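Local coordinates for protein pectate lyase (Bacillus, PDB 3VMV) that probably cleaves the polygalacturonate backbone of pectin by beta-elimination, as a secreted pectate lyase of polysaccharide lyase family 1, at residues Y24-A29 / Y51-I56; S64-K69 / G90-I95; S233-R238 / Y269-T274. All coordinates share one frame; numbering follows the deposited sequence.

Interaction 1: residues Y24-A29 / Y51-I56; sequences YASTGA and YVNGTI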
# COMPACT_ATOMS: atom_id res chain seq x y z
N TYR A 24 -5.66 21.99 9.84
CA TYR A 24 -5.08 22.11 8.53
C TYR A 24 -3.59 22.35 8.66
O TYR A 24 -3.15 23.27 9.39
CB TYR A 24 -5.71 23.25 7.78
CG TYR A 24 -7.12 22.97 7.25
CD1 TYR A 24 -8.22 23.02 8.10
CD2 TYR A 24 -7.31 22.71 5.91
CE1 TYR A 24 -9.52 22.77 7.59
CE2 TYR A 24 -8.57 22.50 5.40
CZ TYR A 24 -9.66 22.52 6.25
OH TYR A 24 -10.91 22.29 5.70
N ALA A 25 -2.81 21.59 7.90
CA ALA A 25 -1.36 21.71 7.99
C ALA A 25 -0.75 21.82 6.61
O ALA A 25 -1.22 21.18 5.67
CB ALA A 25 -0.79 20.47 8.68
N SER A 26 0.31 22.58 6.49
CA SER A 26 0.98 22.72 5.20
C SER A 26 2.47 22.49 5.31
O SER A 26 3.19 22.70 4.35
CB SER A 26 0.70 24.09 4.58
OG SER A 26 0.98 25.11 5.52
N THR A 27 2.94 22.06 6.48
CA THR A 27 4.36 21.68 6.61
C THR A 27 4.46 20.43 7.48
O THR A 27 3.54 20.12 8.26
CB THR A 27 5.20 22.78 7.31
OG1 THR A 27 4.77 22.91 8.68
CG2 THR A 27 5.09 24.15 6.56
N GLY A 28 5.57 19.71 7.36
CA GLY A 28 5.76 18.53 8.18
C GLY A 28 5.86 18.89 9.65
O GLY A 28 5.42 18.12 10.51
N ALA A 29 6.43 20.05 9.93
CA ALA A 29 6.49 20.52 11.32
C ALA A 29 5.09 20.64 11.92
O ALA A 29 4.86 20.20 13.05
CB ALA A 29 7.28 21.80 11.44
N TYR A 51 -6.08 17.90 7.58
CA TYR A 51 -6.15 18.23 6.15
C TYR A 51 -4.84 18.85 5.71
O TYR A 51 -4.39 19.84 6.29
CB TYR A 51 -7.30 19.19 5.86
CG TYR A 51 -8.63 18.51 5.91
CD1 TYR A 51 -8.96 17.54 4.95
CD2 TYR A 51 -9.56 18.80 6.93
CE1 TYR A 51 -10.19 16.89 4.99
CE2 TYR A 51 -10.81 18.12 6.97
CZ TYR A 51 -11.09 17.17 6.01
OH TYR A 51 -12.31 16.47 6.02
N VAL A 52 -4.25 18.29 4.67
CA VAL A 52 -2.94 18.74 4.21
C VAL A 52 -3.16 19.61 2.97
O VAL A 52 -3.66 19.14 1.91
CB VAL A 52 -2.03 17.55 3.88
CG1 VAL A 52 -0.67 18.04 3.44
CG2 VAL A 52 -1.88 16.64 5.11
N ASN A 53 -2.82 20.89 3.13
CA ASN A 53 -3.03 21.88 2.07
C ASN A 53 -1.75 22.62 1.67
O ASN A 53 -1.79 23.78 1.26
CB ASN A 53 -4.17 22.86 2.43
CG ASN A 53 -3.91 23.67 3.70
OD1 ASN A 53 -2.85 23.56 4.33
ND2 ASN A 53 -4.88 24.52 4.08
N GLY A 54 -0.63 21.92 1.74
CA GLY A 54 0.61 22.46 1.24
C GLY A 54 1.56 21.33 0.97
O GLY A 54 1.22 20.18 1.23
N THR A 55 2.75 21.64 0.45
CA THR A 55 3.72 20.59 0.10
C THR A 55 4.66 20.33 1.28
O THR A 55 5.37 21.22 1.74
CB THR A 55 4.50 20.98 -1.15
OG1 THR A 55 3.58 21.12 -2.25
CG2 THR A 55 5.53 19.90 -1.53
N ILE A 56 4.57 19.11 1.79
CA ILE A 56 5.38 18.64 2.91
C ILE A 56 6.73 18.13 2.39
O ILE A 56 6.77 17.43 1.39
CB ILE A 56 4.64 17.48 3.59
CG1 ILE A 56 3.17 17.82 3.81
CG2 ILE A 56 5.37 17.04 4.87
CD1 ILE A 56 2.95 19.14 4.59

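Interaction 2: residues S64-K69 / G90-I95; sequences SLIDVK and GEFDGI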
# COMPACT_ATOMS: atom_id res chain seq x y z
N SER A 64 13.15 12.87 9.43
CA SER A 64 13.31 12.47 8.02
C SER A 64 12.10 11.73 7.45
O SER A 64 12.10 11.33 6.29
CB SER A 64 14.55 11.58 7.84
OG SER A 64 15.72 12.32 8.11
N LEU A 65 11.07 11.55 8.28
CA LEU A 65 9.79 10.97 7.87
C LEU A 65 8.72 11.57 8.77
O LEU A 65 9.07 12.22 9.75
CB LEU A 65 9.80 9.44 7.95
CG LEU A 65 10.29 8.76 9.23
CD1 LEU A 65 9.24 8.87 10.35
CD2 LEU A 65 10.59 7.30 8.95
N ILE A 66 7.45 11.41 8.40
CA ILE A 66 6.34 11.86 9.23
C ILE A 66 5.97 10.67 10.10
O ILE A 66 5.53 9.63 9.60
CB ILE A 66 5.14 12.27 8.34
CG1 ILE A 66 5.55 13.44 7.43
CG2 ILE A 66 3.94 12.64 9.21
CD1 ILE A 66 5.99 14.70 8.17
N ASP A 67 6.22 10.80 11.39
CA ASP A 67 6.22 9.70 12.34
C ASP A 67 4.86 9.63 13.03
O ASP A 67 4.61 10.28 14.05
CB ASP A 67 7.35 9.99 13.36
CG ASP A 67 7.98 8.75 14.02
OD1 ASP A 67 7.69 7.62 13.68
OD2 ASP A 67 8.81 8.97 14.94
N VAL A 68 3.99 8.77 12.49
CA VAL A 68 2.69 8.47 13.13
C VAL A 68 2.91 7.39 14.18
O VAL A 68 2.74 6.19 13.94
CB VAL A 68 1.60 8.10 12.10
CG1 VAL A 68 0.25 7.92 12.82
CG2 VAL A 68 1.51 9.18 11.03
N LYS A 69 3.39 7.84 15.35
CA LYS A 69 3.87 6.99 16.42
C LYS A 69 3.60 7.75 17.69
O LYS A 69 3.72 8.98 17.73
CB LYS A 69 5.39 6.79 16.28
CG LYS A 69 5.95 5.78 17.27
CD LYS A 69 7.48 5.74 17.21
CE LYS A 69 7.95 5.08 15.91
NZ LYS A 69 9.39 4.72 16.03
N GLY A 90 -2.39 18.25 -1.43
CA GLY A 90 -1.83 17.44 -0.35
C GLY A 90 -0.65 16.66 -0.85
O GLY A 90 -0.80 15.51 -1.20
N GLU A 91 0.52 17.27 -0.86
CA GLU A 91 1.66 16.68 -1.53
C GLU A 91 2.80 16.48 -0.54
O GLU A 91 3.08 17.40 0.24
CB GLU A 91 2.14 17.58 -2.67
CG GLU A 91 3.33 17.01 -3.40
CD GLU A 91 3.90 17.93 -4.46
OE1 GLU A 91 3.29 19.00 -4.71
OE2 GLU A 91 4.96 17.60 -5.05
N PHE A 92 3.43 15.29 -0.58
CA PHE A 92 4.61 14.98 0.24
C PHE A 92 5.72 14.72 -0.77
O PHE A 92 5.72 13.68 -1.43
CB PHE A 92 4.37 13.71 1.09
CG PHE A 92 3.32 13.88 2.16
CD1 PHE A 92 3.69 13.89 3.51
CD2 PHE A 92 1.99 14.01 1.82
CE1 PHE A 92 2.73 14.05 4.51
CE2 PHE A 92 1.01 14.19 2.84
CZ PHE A 92 1.40 14.19 4.17
N ASP A 93 6.63 15.67 -0.91
CA ASP A 93 7.69 15.62 -1.91
C ASP A 93 9.00 15.27 -1.20
O ASP A 93 9.59 16.10 -0.49
CB ASP A 93 7.79 16.97 -2.62
CG ASP A 93 8.90 17.00 -3.67
OD1 ASP A 93 9.57 15.96 -3.89
OD2 ASP A 93 9.10 18.08 -4.27
N GLY A 94 9.40 14.01 -1.34
CA GLY A 94 10.68 13.59 -0.78
C GLY A 94 10.61 13.19 0.66
O GLY A 94 11.68 13.01 1.28
N ILE A 95 9.40 13.03 1.21
CA ILE A 95 9.29 12.60 2.62
C ILE A 95 8.06 11.73 2.70
O ILE A 95 7.03 12.07 2.12
CB ILE A 95 9.22 13.79 3.64
CG1 ILE A 95 9.26 13.24 5.06
CG2 ILE A 95 8.03 14.71 3.35
CD1 ILE A 95 9.54 14.32 6.14

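Interaction 3: residues S233-R238 / Y269-T274; sequences SRVGAR and YGSPST. With SO4 (sulfate ion), chain C.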
# COMPACT_ATOMS: atom_id res chain seq x y z
N SER A 233 4.13 -14.34 -4.66
CA SER A 233 3.59 -14.98 -3.48
C SER A 233 4.57 -15.99 -2.92
O SER A 233 4.92 -16.97 -3.62
CB SER A 233 2.26 -15.66 -3.85
OG SER A 233 1.60 -16.18 -2.70
N ARG A 234 5.01 -15.76 -1.68
CA ARG A 234 6.13 -16.47 -1.07
C ARG A 234 5.77 -17.06 0.27
O ARG A 234 4.93 -16.51 0.99
CB ARG A 234 7.31 -15.47 -0.87
CG ARG A 234 7.97 -15.09 -2.21
CD ARG A 234 8.65 -13.74 -2.20
NE ARG A 234 9.95 -13.81 -1.53
CZ ARG A 234 10.98 -13.05 -1.87
NH1 ARG A 234 12.12 -13.19 -1.21
NH2 ARG A 234 10.88 -12.17 -2.89
N VAL A 235 6.48 -18.14 0.64
CA VAL A 235 6.41 -18.76 1.99
C VAL A 235 5.00 -18.82 2.56
O VAL A 235 4.69 -18.31 3.64
CB VAL A 235 7.40 -18.16 3.06
CG1 VAL A 235 8.81 -18.64 2.77
CG2 VAL A 235 7.36 -16.66 3.13
N GLY A 236 4.14 -19.47 1.79
CA GLY A 236 2.82 -19.79 2.30
C GLY A 236 1.80 -18.66 2.25
O GLY A 236 0.69 -18.83 2.77
N ALA A 237 2.16 -17.53 1.64
CA ALA A 237 1.15 -16.50 1.36
C ALA A 237 -0.01 -17.11 0.57
O ALA A 237 0.17 -18.07 -0.14
CB ALA A 237 1.75 -15.38 0.53
N ARG A 238 -1.21 -16.57 0.75
CA ARG A 238 -2.36 -16.96 -0.09
C ARG A 238 -2.96 -15.71 -0.67
O ARG A 238 -3.39 -14.83 0.11
CB ARG A 238 -3.42 -17.67 0.74
CG ARG A 238 -2.88 -18.99 1.30
CD ARG A 238 -3.96 -19.80 2.00
NE ARG A 238 -4.57 -19.03 3.09
CZ ARG A 238 -5.51 -19.55 3.86
NH1 ARG A 238 -6.06 -18.85 4.82
NH2 ARG A 238 -5.94 -20.78 3.62
N TYR A 269 12.42 -14.90 -7.19
CA TYR A 269 13.57 -14.17 -6.57
C TYR A 269 14.14 -14.80 -5.30
O TYR A 269 15.36 -14.79 -5.11
CB TYR A 269 13.24 -12.71 -6.21
CG TYR A 269 12.64 -11.88 -7.33
CD1 TYR A 269 13.12 -11.93 -8.63
CD2 TYR A 269 11.59 -11.03 -7.06
CE1 TYR A 269 12.55 -11.16 -9.64
CE2 TYR A 269 11.00 -10.25 -8.05
CZ TYR A 269 11.49 -10.31 -9.33
OH TYR A 269 10.92 -9.52 -10.32
N GLY A 270 13.30 -15.29 -4.41
CA GLY A 270 13.82 -15.77 -3.14
C GLY A 270 12.77 -16.26 -2.17
O GLY A 270 11.61 -16.45 -2.54
N SER A 271 13.19 -16.43 -0.90
CA SER A 271 12.46 -17.18 0.16
C SER A 271 12.58 -18.70 -0.09
O SER A 271 12.81 -19.14 -1.20
CB SER A 271 10.98 -16.78 0.29
OG SER A 271 10.81 -15.40 0.64
N PRO A 272 12.44 -19.48 0.98
CA PRO A 272 12.75 -20.90 0.81
C PRO A 272 11.64 -21.71 0.16
O PRO A 272 11.91 -22.83 -0.30
CB PRO A 272 13.02 -21.39 2.25
CG PRO A 272 12.49 -20.33 3.15
CD PRO A 272 12.50 -19.03 2.38
N SER A 273 10.42 -21.17 0.10
CA SER A 273 9.33 -21.92 -0.53
C SER A 273 8.30 -20.97 -1.10
O SER A 273 8.31 -19.77 -0.80
CB SER A 273 8.66 -22.84 0.50
OG SER A 273 8.13 -22.09 1.57
N THR A 274 7.41 -21.53 -1.91
CA THR A 274 6.37 -20.79 -2.61
C THR A 274 5.22 -20.35 -1.72
O THR A 274 4.95 -20.94 -0.68
CB THR A 274 5.83 -21.66 -3.75
OG1 THR A 274 5.04 -20.88 -4.67
CG2 THR A 274 4.98 -22.83 -3.20
S SO4 C . 13.86 -9.95 -2.66
O1 SO4 C . 13.89 -10.98 -1.59
O2 SO4 C . 13.54 -8.65 -2.05
O3 SO4 C . 15.17 -9.90 -3.32
O4 SO4 C . 12.82 -10.26 -3.65

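Interaction 1: residues Y24-A29 / Y51-I56
Tyr24 and Tyr51 sit next to each other on parallel strands, and their backbones begin the pairing. Ala25 N donates to Tyr51 O at 2.9 Å, nearly straight, and Asn53 N answers to Ala25 O at 3.0 Å, so Ala25 uses both its N-H and its carbonyl in the bridge. Two CA-H...O contacts run beside these bonds, Tyr24 CA to Tyr51 O and Val52 CA to Ala25 O, both 3.3 Å.

The aromatic part lies on the face carrying the two tyrosines. Their side chains point the same way, each with CG anti to the carbonyl carbon (chi1 -75° and -74°), and the rings form an oblique pair, planes 33° and centroids 5.2 Å apart. Over one face of the Tyr24 ring, offset toward the rim, lies the CB methylene of Tyr51, 3.5 Å from Tyr24 CD2.

Apolar packing takes over where the strands end. Ile56 sends CD1 against the peptide joining Ser26 to Thr27, 3.5 Å from Thr27 N, while its other branch, CG2, lies 3.7 Å from Gly28 CA. Ser26 CB rests on Gly54 CA. Thr27 is the N-cap of helix 28-40, its OG1 bonded to Gln30 N.

The contact thus joins strands 21-25 and 48-52, linked by helix 28-40, at the N-terminal end of the parallel beta-helix, where that helix packs on the end. Backbone bonds fix the parallel register, and the alkyl branches of Ile56 seat the helix start through van der Waals contact.

Interaction 2: residues S64-K69 / G90-I95
Ile66 and Ile95 meet at their ends, CD1 to CD1 at 4.1 Å, with the two side chains crossing at about a right angle. Ile66 also crosses Phe92 nearly perpendicularly: its CG1 comes to the edge of the ring, close to the ring plane, and stops 4.1 Å from Phe92 CE1. One isoleucine therefore addresses two partners with successive atoms of the same branch, CG1 to the ring and CD1 to the other isoleucine. That branch lies beside the backbone N of Ile66, anti to its carbonyl carbon (chi1 -61°).

Ile95 holds its longer branch almost fully extended (chi1 -174°, chi2 166°), which carries it along the backbone of the opposite segment. Its CG1 lies 3.6 Å from Ser64 O and 3.7 Å from Leu65 CA, and its CD1 is 3.8 Å from Leu65 N. This is the closer half of the contact, side chain against main chain.

Ile56 of strand 55-57 touches Ile66, Phe92 and Ile95, and Ile31 of helix 28-40 covers Ile66 and Phe92, so the cluster belongs to the hydrophobic interior at the N-terminal end of the parallel beta-helix, beneath that helix. Gln58 NE2 bonds both Ser64 O and Gly94 O, bridging the two backbones through one side-chain amide.

Between the segments themselves the chemistry is purely van der Waals. Burial of branched and aromatic side chains joins the start of strand 66-68 to Phe92 and to the loop after strand 91-93, without direct polar pairing.

Interaction 3: residues S233-R238 / Y269-T274
Arg234 reaches Ser271 with two nitrogens at once. NE donates to Ser271 OG at 2.8 Å and NH1 to the same oxygen at 3.2 Å, the latter more bent (138° against 161°), and the hydroxyl oxygen lies in the guanidinium plane. Asp185 OD1 bonds this hydroxyl as well, so a second-shell carboxylate helps set its position. A bend at chi3 (78°) brings the guanidinium round beside Gly270, whose backbone covers part of one face.

The backbone is joined too. Val235 N donates to Ser273 O at 2.8 Å, from well above the carbonyl plane, and Gly236 N donates to Thr274 O at 3.0 Å. Both donors belong to the type I' turn from Arg234 to Ala237, closed by Ala237 N to Arg234 O, so two successive N-H groups of the turn donate to the successive carbonyls of Ser273 and Thr274.

Toward the outside the packing thins. Val235 CG1 touches Pro272 CD at 3.7 Å, and the proline is exposed. At the neighbouring edge of the guanidinium, a sulfate ion, probably from the crystallisation liquor, takes two bonds: Arg234 NH1 to O1 at 2.9 Å and Arg234 NH2 to O4 at 2.8 Å. Its O4 also approaches Tyr269 CB. The nearby Arg212 probably adds to the positive potential that holds the sulfate.

The turn leaves strand 231-234, whose neighbours are strands 210-212 and 265-266 of the parallel beta-helix. The loop 269-274 lies between strands 265-266 and 276-280, Ser233 OG bonds Tyr276 O, and Trp267 packs against both Arg234 and Thr274.

Interactions 1 and 2 are neighbours, their centres about 10 Å apart, and share an apolar core: Ile56 of interaction 1 packs on Phe92 and Ile95 of interaction 2, while its backbone probably bonds Glu91 and Asp93, pairing strands 55-57 and 91-93. Interaction 3 lies on the opposite side of the chain's centre, about 40 Å from interaction 1 and 31 Å from interaction 2, centre to centre. The chemistry changes with place. Interaction 2 is buried, and held by van der Waals packing; interaction 1, partly buried, mixes strand pairing with aromatic and aliphatic packing; interaction 3, at the surface, relies on backbone and guanidinium hydrogen bonds, with a sulfate at the arginine.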